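Local coordinates for ancillary protein 1 (Streptococcus pyogenes, PDB 2XI9) that probably attaches Streptococcus pyogenes to host cells as an adhesin presented on the pilus, using an internal thioester bond that is required for efficient host-cell interaction, at residues Phe198-Lys203 and Phe300-Asn305; Lys144-Lys149 and Leu165-Asp170; Ala100-Thr105 and Gln111-Asn116. All coordinates share one frame; numbering follows the deposited sequence.

Interaction 1: residues Phe198-Lys203 and Phe300-Asn305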
loop_
_atom_site.group_PDB
_atom_site.type_symbol
_atom_site.label_atom_id
_atom_site.label_comp_id
_atom_site.label_asym_id
_atom_site.label_seq_id
_atom_site.Cartn_x
_atom_site.Cartn_y
_atom_site.Cartn_z
ATOM N N PHE A 198 -7.194 2.288 -2.971
ATOM C CA PHE A 198 -7.443 3.172 -4.101
ATOM C C PHE A 198 -6.882 4.562 -3.851
ATOM O O PHE A 198 -6.342 5.193 -4.768
ATOM C CB PHE A 198 -8.945 3.289 -4.351
ATOM C CG PHE A 198 -9.285 3.845 -5.687
ATOM C CD1 PHE A 198 -9.580 5.183 -5.851
ATOM C CD2 PHE A 198 -9.293 3.008 -6.794
ATOM C CE1 PHE A 198 -9.925 5.685 -7.121
ATOM C CE2 PHE A 198 -9.609 3.501 -8.057
ATOM C CZ PHE A 198 -9.938 4.827 -8.214
ATOM N N LYS A 199 -7.018 5.028 -2.608
ATOM C CA LYS A 199 -6.552 6.345 -2.194
ATOM C C LYS A 199 -5.055 6.571 -2.414
ATOM O O LYS A 199 -4.647 7.733 -2.471
ATOM C CB LYS A 199 -6.886 6.624 -0.729
ATOM C CG LYS A 199 -6.165 5.715 0.256
ATOM C CD LYS A 199 -6.562 5.974 1.680
ATOM C CE LYS A 199 -8.015 5.785 1.920
ATOM N NZ LYS A 199 -8.319 5.714 3.383
ATOM N N TYR A 200 -4.257 5.496 -2.536
ATOM C CA TYR A 200 -2.814 5.643 -2.740
ATOM C C TYR A 200 -2.382 5.814 -4.194
ATOM O O TYR A 200 -1.201 6.047 -4.456
ATOM C CB TYR A 200 -2.044 4.507 -2.078
ATOM C CG TYR A 200 -2.405 4.359 -0.634
ATOM C CD1 TYR A 200 -1.984 5.285 0.292
ATOM C CD2 TYR A 200 -3.218 3.314 -0.197
ATOM C CE1 TYR A 200 -2.347 5.191 1.624
ATOM C CE2 TYR A 200 -3.587 3.196 1.131
ATOM C CZ TYR A 200 -3.142 4.141 2.044
ATOM O OH TYR A 200 -3.516 4.043 3.360
ATOM N N THR A 201 -3.321 5.663 -5.136
ATOM C CA THR A 201 -3.013 5.712 -6.567
ATOM C C THR A 201 -2.943 7.125 -7.077
ATOM O O THR A 201 -3.615 8.014 -6.569
ATOM C CB THR A 201 -4.044 4.976 -7.425
ATOM O OG1 THR A 201 -5.337 5.585 -7.262
ATOM C CG2 THR A 201 -4.070 3.500 -7.038
ATOM N N VAL A 202 -2.162 7.314 -8.133
ATOM C CA VAL A 202 -1.998 8.634 -8.763
ATOM C C VAL A 202 -2.789 8.767 -10.064
ATOM O O VAL A 202 -3.364 9.816 -10.307
ATOM C CB VAL A 202 -0.495 8.873 -9.027
ATOM C CG1 VAL A 202 -0.272 10.062 -9.883
ATOM C CG2 VAL A 202 0.247 9.032 -7.689
ATOM N N LYS A 203 -2.787 7.731 -10.914
ATOM C CA LYS A 203 -3.621 7.752 -12.138
ATOM C C LYS A 203 -4.285 6.390 -12.309
ATOM O O LYS A 203 -3.916 5.639 -13.196
ATOM C CB LYS A 203 -2.772 8.119 -13.362
ATOM C CG LYS A 203 -3.567 8.530 -14.610
ATOM C CD LYS A 203 -2.626 8.641 -15.829
ATOM C CE LYS A 203 -3.391 9.051 -17.121
ATOM N NZ LYS A 203 -3.949 10.418 -16.978
ATOM N N PHE A 300 0.815 -4.252 2.770
ATOM C CA PHE A 300 1.011 -3.015 1.994
ATOM C C PHE A 300 1.794 -2.075 2.908
ATOM O O PHE A 300 1.721 -2.223 4.097
ATOM C CB PHE A 300 -0.349 -2.460 1.595
ATOM C CG PHE A 300 -0.311 -1.273 0.679
ATOM C CD1 PHE A 300 -0.343 0.015 1.177
ATOM C CD2 PHE A 300 -0.322 -1.451 -0.696
ATOM C CE1 PHE A 300 -0.356 1.116 0.303
ATOM C CE2 PHE A 300 -0.298 -0.384 -1.544
ATOM C CZ PHE A 300 -0.338 0.926 -1.041
ATOM N N PHE A 301 2.522 -1.122 2.328
ATOM C CA PHE A 301 3.470 -0.265 3.034
ATOM C C PHE A 301 3.423 1.163 2.526
ATOM O O PHE A 301 3.482 1.405 1.338
ATOM C CB PHE A 301 4.891 -0.843 2.860
ATOM C CG PHE A 301 5.010 -2.318 3.263
ATOM C CD1 PHE A 301 4.789 -3.332 2.344
ATOM C CD2 PHE A 301 5.341 -2.665 4.565
ATOM C CE1 PHE A 301 4.875 -4.642 2.708
ATOM C CE2 PHE A 301 5.401 -4.008 4.950
ATOM C CZ PHE A 301 5.199 -4.986 4.019
ATOM N N ILE A 302 3.338 2.105 3.450
ATOM C CA ILE A 302 3.228 3.527 3.131
ATOM C C ILE A 302 4.409 4.248 3.765
ATOM O O ILE A 302 4.697 4.061 4.947
ATOM C CB ILE A 302 1.942 4.165 3.705
ATOM C CG1 ILE A 302 0.724 3.363 3.293
ATOM C CG2 ILE A 302 1.803 5.623 3.297
ATOM C CD1 ILE A 302 0.785 2.879 2.009
ATOM N N PRO A 303 5.081 5.078 2.974
ATOM C CA PRO A 303 6.256 5.789 3.404
ATOM C C PRO A 303 5.905 7.011 4.247
ATOM O O PRO A 303 4.783 7.555 4.155
ATOM C CB PRO A 303 6.934 6.179 2.077
ATOM C CG PRO A 303 5.754 6.379 1.149
ATOM C CD PRO A 303 4.813 5.260 1.533
ATOM N N ASN A 304 6.851 7.412 5.081
ATOM C CA ASN A 304 6.783 8.673 5.841
ATOM C C ASN A 304 7.352 9.860 5.061
ATOM O O ASN A 304 7.730 10.887 5.649
ATOM C CB ASN A 304 7.525 8.537 7.173
ATOM C CG ASN A 304 9.028 8.422 7.000
ATOM O OD1 ASN A 304 9.498 8.182 5.904
ATOM N ND2 ASN A 304 9.787 8.598 8.099
ATOM N N ASN A 305 7.390 9.718 3.738
ATOM C CA ASN A 305 7.953 10.717 2.825
ATOM C C ASN A 305 7.134 10.677 1.542
ATOM O O ASN A 305 7.175 9.682 0.796
ATOM C CB ASN A 305 9.426 10.414 2.533
ATOM C CG ASN A 305 10.118 11.526 1.756
ATOM O OD1 ASN A 305 9.511 12.214 0.920
ATOM N ND2 ASN A 305 11.399 11.716 2.043
#

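Interaction 2: residues Lys144-Lys149 and Leu165-Asp170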
loop_
_atom_site.group_PDB
_atom_site.type_symbol
_atom_site.label_atom_id
_atom_site.label_comp_id
_atom_site.label_asym_id
_atom_site.label_seq_id
_atom_site.Cartn_x
_atom_site.Cartn_y
_atom_site.Cartn_z
ATOM N N LYS A 144 15.138 -3.086 -10.220
ATOM C CA LYS A 144 13.923 -2.741 -9.477
ATOM C C LYS A 144 13.487 -3.902 -8.569
ATOM O O LYS A 144 12.309 -4.190 -8.427
ATOM C CB LYS A 144 12.795 -2.304 -10.421
ATOM C CG LYS A 144 13.138 -1.134 -11.385
ATOM C CD LYS A 144 11.938 -0.797 -12.217
ATOM C CE LYS A 144 12.294 0.151 -13.357
ATOM N NZ LYS A 144 13.437 -0.381 -14.203
ATOM N N PHE A 145 14.460 -4.496 -7.896
ATOM C CA PHE A 145 14.230 -5.635 -7.013
ATOM C C PHE A 145 13.878 -5.064 -5.650
ATOM O O PHE A 145 14.740 -4.843 -4.787
ATOM C CB PHE A 145 15.491 -6.489 -6.979
ATOM C CG PHE A 145 15.911 -7.025 -8.313
ATOM C CD1 PHE A 145 15.240 -8.061 -8.915
ATOM C CD2 PHE A 145 17.008 -6.485 -8.966
ATOM C CE1 PHE A 145 15.674 -8.548 -10.168
ATOM C CE2 PHE A 145 17.408 -6.933 -10.197
ATOM C CZ PHE A 145 16.769 -7.968 -10.789
ATOM N N TYR A 146 12.596 -4.800 -5.466
ATOM C CA TYR A 146 12.131 -4.151 -4.259
ATOM C C TYR A 146 11.628 -5.153 -3.222
ATOM O O TYR A 146 10.908 -6.115 -3.568
ATOM C CB TYR A 146 10.971 -3.237 -4.588
ATOM C CG TYR A 146 11.179 -2.247 -5.721
ATOM C CD1 TYR A 146 12.391 -1.583 -5.885
ATOM C CD2 TYR A 146 10.144 -1.962 -6.613
ATOM C CE1 TYR A 146 12.558 -0.631 -6.933
ATOM C CE2 TYR A 146 10.321 -1.014 -7.654
ATOM C CZ TYR A 146 11.522 -0.379 -7.807
ATOM O OH TYR A 146 11.710 0.559 -8.825
ATOM N N TYR A 147 11.942 -4.872 -1.960
ATOM C CA TYR A 147 11.568 -5.707 -0.835
ATOM C C TYR A 147 11.134 -4.898 0.370
ATOM O O TYR A 147 11.556 -3.748 0.541
ATOM C CB TYR A 147 12.733 -6.593 -0.395
ATOM C CG TYR A 147 13.242 -7.546 -1.449
ATOM C CD1 TYR A 147 14.261 -7.191 -2.304
ATOM C CD2 TYR A 147 12.729 -8.843 -1.534
ATOM C CE1 TYR A 147 14.736 -8.060 -3.250
ATOM C CE2 TYR A 147 13.196 -9.729 -2.492
ATOM C CZ TYR A 147 14.191 -9.331 -3.360
ATOM O OH TYR A 147 14.647 -10.207 -4.324
ATOM N N ALA A 148 10.266 -5.502 1.189
ATOM C CA ALA A 148 10.038 -5.005 2.553
ATOM C C ALA A 148 10.499 -6.031 3.561
ATOM O O ALA A 148 10.452 -7.247 3.313
ATOM C CB ALA A 148 8.532 -4.615 2.804
ATOM N N LYS A 149 10.908 -5.533 4.711
ATOM C CA LYS A 149 11.290 -6.364 5.820
ATOM C C LYS A 149 10.065 -6.696 6.689
ATOM O O LYS A 149 9.358 -5.797 7.178
ATOM C CB LYS A 149 12.365 -5.677 6.648
ATOM C CG LYS A 149 13.711 -5.608 5.909
ATOM C CD LYS A 149 14.855 -5.647 6.841
ATOM C CE LYS A 149 15.451 -7.045 6.940
ATOM N NZ LYS A 149 16.263 -7.155 8.178
ATOM N N LEU A 165 7.041 7.992 -8.381
ATOM C CA LEU A 165 7.632 8.358 -7.078
ATOM C C LEU A 165 8.908 7.539 -6.803
ATOM O O LEU A 165 9.252 6.642 -7.568
ATOM C CB LEU A 165 6.602 8.151 -5.955
ATOM C CG LEU A 165 5.337 9.024 -6.130
ATOM C CD1 LEU A 165 4.373 8.806 -4.955
ATOM C CD2 LEU A 165 5.663 10.517 -6.292
ATOM N N LYS A 166 9.606 7.851 -5.720
ATOM C CA LYS A 166 10.918 7.270 -5.511
ATOM C C LYS A 166 10.811 5.851 -4.987
ATOM O O LYS A 166 9.995 5.551 -4.107
ATOM C CB LYS A 166 11.734 8.117 -4.538
ATOM C CG LYS A 166 12.204 9.446 -5.127
ATOM C CD LYS A 166 12.896 10.239 -4.046
ATOM C CE LYS A 166 13.988 11.063 -4.533
ATOM N NZ LYS A 166 13.525 12.415 -4.948
ATOM N N SER A 167 11.623 4.978 -5.569
ATOM C CA SER A 167 11.749 3.589 -5.094
ATOM C C SER A 167 12.311 3.514 -3.637
ATOM O O SER A 167 12.894 4.475 -3.138
ATOM C CB SER A 167 12.635 2.811 -6.064
ATOM O OG SER A 167 13.854 3.485 -6.297
ATOM N N PRO A 168 12.097 2.380 -2.944
ATOM C CA PRO A 168 12.619 2.253 -1.586
ATOM C C PRO A 168 14.135 2.374 -1.578
ATOM O O PRO A 168 14.755 2.104 -2.581
ATOM C CB PRO A 168 12.099 0.870 -1.106
ATOM C CG PRO A 168 11.438 0.286 -2.183
ATOM C CD PRO A 168 11.219 1.266 -3.298
ATOM N N PRO A 169 14.719 2.845 -0.468
ATOM C CA PRO A 169 16.127 3.124 -0.415
ATOM C C PRO A 169 17.009 2.033 -0.977
ATOM O O PRO A 169 16.823 0.833 -0.685
ATOM C CB PRO A 169 16.385 3.346 1.076
ATOM C CG PRO A 169 15.070 3.797 1.617
ATOM C CD PRO A 169 14.035 3.209 0.789
ATOM N N ASP A 170 17.994 2.456 -1.782
ATOM C CA ASP A 170 18.943 1.506 -2.325
ATOM C C ASP A 170 19.757 0.875 -1.192
ATOM O O ASP A 170 20.213 1.564 -0.263
ATOM C CB ASP A 170 19.911 2.188 -3.296
ATOM C CG ASP A 170 19.245 2.642 -4.589
ATOM O OD1 ASP A 170 18.161 2.166 -4.938
ATOM O OD2 ASP A 170 19.830 3.504 -5.261
#

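Interaction 3: residues Ala100-Thr105 and Gln111-Asn116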
loop_
_atom_site.group_PDB
_atom_site.type_symbol
_atom_site.label_atom_id
_atom_site.label_comp_id
_atom_site.label_asym_id
_atom_site.label_seq_id
_atom_site.Cartn_x
_atom_site.Cartn_y
_atom_site.Cartn_z
ATOM N N ALA A 100 -17.248 -9.223 19.320
ATOM C CA ALA A 100 -16.597 -10.526 19.407
ATOM C C ALA A 100 -15.187 -10.535 18.816
ATOM O O ALA A 100 -14.839 -11.430 18.059
ATOM C CB ALA A 100 -17.472 -11.589 18.729
ATOM N N GLY A 101 -14.377 -9.541 19.162
ATOM C CA GLY A 101 -13.017 -9.446 18.635
ATOM C C GLY A 101 -12.892 -8.892 17.219
ATOM O O GLY A 101 -11.788 -8.823 16.683
ATOM N N LYS A 102 -14.006 -8.501 16.604
ATOM C CA LYS A 102 -13.981 -7.917 15.265
ATOM C C LYS A 102 -14.557 -6.504 15.301
ATOM O O LYS A 102 -15.414 -6.177 16.131
ATOM C CB LYS A 102 -14.780 -8.766 14.266
ATOM C CG LYS A 102 -14.430 -10.269 14.226
ATOM C CD LYS A 102 -13.315 -10.599 13.208
ATOM C CE LYS A 102 -13.792 -10.572 11.739
ATOM N NZ LYS A 102 -13.289 -9.387 10.966
ATOM N N VAL A 103 -14.069 -5.667 14.396
ATOM C CA VAL A 103 -14.530 -4.296 14.276
ATOM C C VAL A 103 -15.108 -4.111 12.877
ATOM O O VAL A 103 -14.557 -4.603 11.875
ATOM C CB VAL A 103 -13.397 -3.279 14.541
ATOM C CG1 VAL A 103 -13.872 -1.853 14.294
ATOM C CG2 VAL A 103 -12.865 -3.412 15.978
ATOM N N TYR A 104 -16.218 -3.397 12.823
ATOM C CA TYR A 104 -16.941 -3.158 11.590
ATOM C C TYR A 104 -17.257 -1.684 11.480
ATOM O O TYR A 104 -17.742 -1.089 12.425
ATOM C CB TYR A 104 -18.262 -3.940 11.562
ATOM C CG TYR A 104 -18.122 -5.433 11.764
ATOM C CD1 TYR A 104 -17.788 -6.264 10.710
ATOM C CD2 TYR A 104 -18.336 -6.011 13.014
ATOM C CE1 TYR A 104 -17.656 -7.639 10.887
ATOM C CE2 TYR A 104 -18.209 -7.388 13.208
ATOM C CZ TYR A 104 -17.870 -8.199 12.143
ATOM O OH TYR A 104 -17.749 -9.566 12.320
ATOM N N THR A 105 -16.991 -1.110 10.317
ATOM C CA THR A 105 -17.355 0.253 10.032
ATOM C C THR A 105 -18.740 0.233 9.366
ATOM O O THR A 105 -19.075 -0.692 8.606
ATOM C CB THR A 105 -16.230 0.948 9.215
ATOM O OG1 THR A 105 -15.871 0.151 8.088
ATOM C CG2 THR A 105 -14.958 1.098 10.091
ATOM N N GLN A 111 -22.622 -2.531 6.607
ATOM C CA GLN A 111 -21.664 -2.874 7.647
ATOM C C GLN A 111 -20.542 -3.734 7.043
ATOM O O GLN A 111 -20.784 -4.834 6.538
ATOM C CB GLN A 111 -22.349 -3.622 8.792
ATOM C CG GLN A 111 -21.402 -3.964 9.946
ATOM C CD GLN A 111 -22.104 -4.659 11.097
ATOM O OE1 GLN A 111 -22.869 -4.030 11.831
ATOM N NE2 GLN A 111 -21.848 -5.970 11.261
ATOM N N ILE A 112 -19.316 -3.230 7.104
ATOM C CA ILE A 112 -18.173 -3.933 6.530
ATOM C C ILE A 112 -17.090 -4.139 7.572
ATOM O O ILE A 112 -16.932 -3.320 8.481
ATOM C CB ILE A 112 -17.620 -3.201 5.266
ATOM C CG1 ILE A 112 -16.684 -2.040 5.620
ATOM C CG2 ILE A 112 -18.778 -2.695 4.387
ATOM C CD1 ILE A 112 -15.756 -1.672 4.487
ATOM N N GLU A 113 -16.354 -5.237 7.444
ATOM C CA GLU A 113 -15.178 -5.462 8.263
ATOM C C GLU A 113 -14.247 -4.268 8.133
ATOM O O GLU A 113 -14.043 -3.747 7.030
ATOM C CB GLU A 113 -14.448 -6.743 7.857
ATOM C CG GLU A 113 -13.151 -6.930 8.632
ATOM C CD GLU A 113 -12.506 -8.293 8.476
ATOM O OE1 GLU A 113 -11.299 -8.381 8.825
ATOM O OE2 GLU A 113 -13.179 -9.255 8.013
ATOM N N ASN A 114 -13.687 -3.832 9.256
ATOM C CA ASN A 114 -12.773 -2.697 9.268
ATOM C C ASN A 114 -11.658 -2.850 8.220
ATOM O O ASN A 114 -10.881 -3.792 8.284
ATOM C CB ASN A 114 -12.177 -2.552 10.656
ATOM C CG ASN A 114 -11.309 -1.336 10.815
ATOM O OD1 ASN A 114 -11.302 -0.399 9.997
ATOM N ND2 ASN A 114 -10.538 -1.354 11.877
ATOM N N PRO A 115 -11.596 -1.923 7.245
ATOM C CA PRO A 115 -10.522 -1.991 6.241
ATOM C C PRO A 115 -9.180 -1.557 6.754
ATOM O O PRO A 115 -8.169 -1.850 6.111
ATOM C CB PRO A 115 -10.973 -1.025 5.145
ATOM C CG PRO A 115 -12.096 -0.241 5.708
ATOM C CD PRO A 115 -12.545 -0.831 6.997
ATOM N N ASN A 116 -9.142 -0.836 7.876
ATOM C CA ASN A 116 -7.911 -0.272 8.352
ATOM C C ASN A 116 -7.311 -1.070 9.514
ATOM O O ASN A 116 -7.734 -0.949 10.648
ATOM C CB ASN A 116 -8.143 1.184 8.727
ATOM C CG ASN A 116 -8.804 1.954 7.600
ATOM O OD1 ASN A 116 -9.967 2.347 7.695
ATOM N ND2 ASN A 116 -8.086 2.096 6.489
#

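Interaction 1: residues Phe198-Lys203 and Phe300-Asn305
In the region of the thioester domain, a one-turn 3-10 segment packs on strand 299-303 through Tyr-200, whose ring lies against Phe-300 and Ile-302, two residues apart on the strand and both facing the loop. Phe-300 CG lies opposite the backbone N (chi1 -174°), which sends its ring across to Tyr-200. The two rings meet obliquely, with planes 36° apart and centroids separated by 5.1 Å, and Phe-300 CZ comes within 3.8 Å of Tyr-200 CD2. Ile-302 comes over the same face of the tyrosine, its CG1 3.9 Å from Tyr-200 CE1; its CD1 also lies over that face, but this methyl and Phe-300 CE1 crowd each other in the model, so their exact places are doubtful. Against the opposite face rests Lys-199 CG, above the ring centre. The turn itself is tied by Phe-198 O, which accepts from both Thr-201 N and Thr-201 OG1, the latter at 2.7 Å. Phe-161 pairs edge-to-face with Phe-300, and Asn-162 binds the carbonyl of Tyr-200. No hydrogen bond links the two segments directly, so what joins them is buried apolar packing, in which ring shape rather than polar pairing sets the fit.

Interaction 2: residues Lys144-Lys149 and Leu165-Asp170
Tyr-146 meets Ser-167 and Pro-168 with its ring, and these three residues make up the contact. Pro-168 CD sits over a face of the ring, toward the rim, 4.0 Å from Tyr-146 CD1, and the proline crosses the tyrosine at about a right angle. Farther along the ring, Ser-167 presents its methylene rather than its hydroxyl: CB is 3.6 Å from Tyr-146 CE1 and 3.7 Å from Tyr-146 OH. No hydrogen bond spans the segments. The other face of the ring is met from within its own chain, where the carbonyl oxygen Lys-144 O stands 3.4 Å above the plane, over the centre. An inverse gamma turn centred on Phe-145, the residue before Tyr-146, folds the backbone back, while CG of Tyr-146 lies beside its backbone N (chi1 -51°), and together these bring the ring beneath that carbonyl.

The next shell fixes both partners. Tyr-146 shares backbone hydrogen bonding with Val-158 of strand 155-160, and its side chain also touches Cys-160 of the same strand and Gln-246 of helix 238-253. On the loop side, Pro-168 packs on Ala-127, and Asp-170 OD1 is hydrogen-bonded to Asn-129 ND2, which ties the end of the loop to strand 127-130. Cys-160 is the only cysteine in this construct and hence presumably supplies the sulfur of the internal thioester. The contact therefore belongs to the packing next to the probable thioester cysteine, where a loop lies against a ring rising from the central sheet of the domain.

Interaction 3: residues Ala100-Thr105 and Gln111-Asn116
Thr-105 and Ile-112 are an antiparallel hydrogen-bonded pair, and their backbone bonds, together with buried Val-103 and Asn-114, form the tight part of this contact. Ile-112 N reaches Thr-105 O at 3.0 Å, and Thr-105 N reaches Ile-112 O through a more bent bond of 136°. Two residues along each segment, beyond the Tyr-104/Glu-113 pair, Asn-114 N donates to Val-103 O at 2.9 Å. That intervening pair is non-hydrogen-bonded, with CA atoms only 4.4 Å apart and side chains diverging. Val-103 and Asn-114 run side by side, and the amide ND2 turns on to Asp-323 and Ile-324 of strand 321-329. Asn-114 OD1 accepts from Asn-116 N, which comes from above the amide plane, forming an Asx turn just after strand 110-113.

The solvent side depends on longer, more exposed side chains. Ile-112 sets its CG1 3.4 Å from Thr-105 OG1, a hydroxyl held between its backbone N and carbonyl carbon (chi1 51°). Exposed Gln-111 stretches its extended chain across Tyr-104, so that NE2 stands 3.8 Å above one face with the amide and ring planes 26° apart. Lys-102 bends round to a salt bridge with Glu-113, although its NZ is less surely placed; Glu-113 OE1 has a second partner in Arg-195. The whole is a beta hairpin of strands 102-107 and 110-113, with 110-113 at the edge of the six-stranded antiparallel sheet of the prealbumin-like domain.

Along the chain interaction 3 closes first, then interaction 2, then interaction 1. Interactions 1 and 2 share a sheet: their centres are 14 Å apart, and Phe-301 CZ touches Ala-148 CB at 3.6 Å. Interaction 2 touches the probable thioester cysteine, Cys-160, through Tyr-146; Phe-300 of interaction 1 packs on its sequence neighbour Phe-161. Interaction 3 has its centre 22 Å from that of interaction 1, with nearest atoms about 5 Å apart and no touch. Interactions 2 and 3 stand well apart, nearest atoms about 17 Å from each other, on opposite sides of the chain's centre. Asp-196 bridges interactions 1 and 3, pairing with Lys-199 and, weakly, with Asn-116.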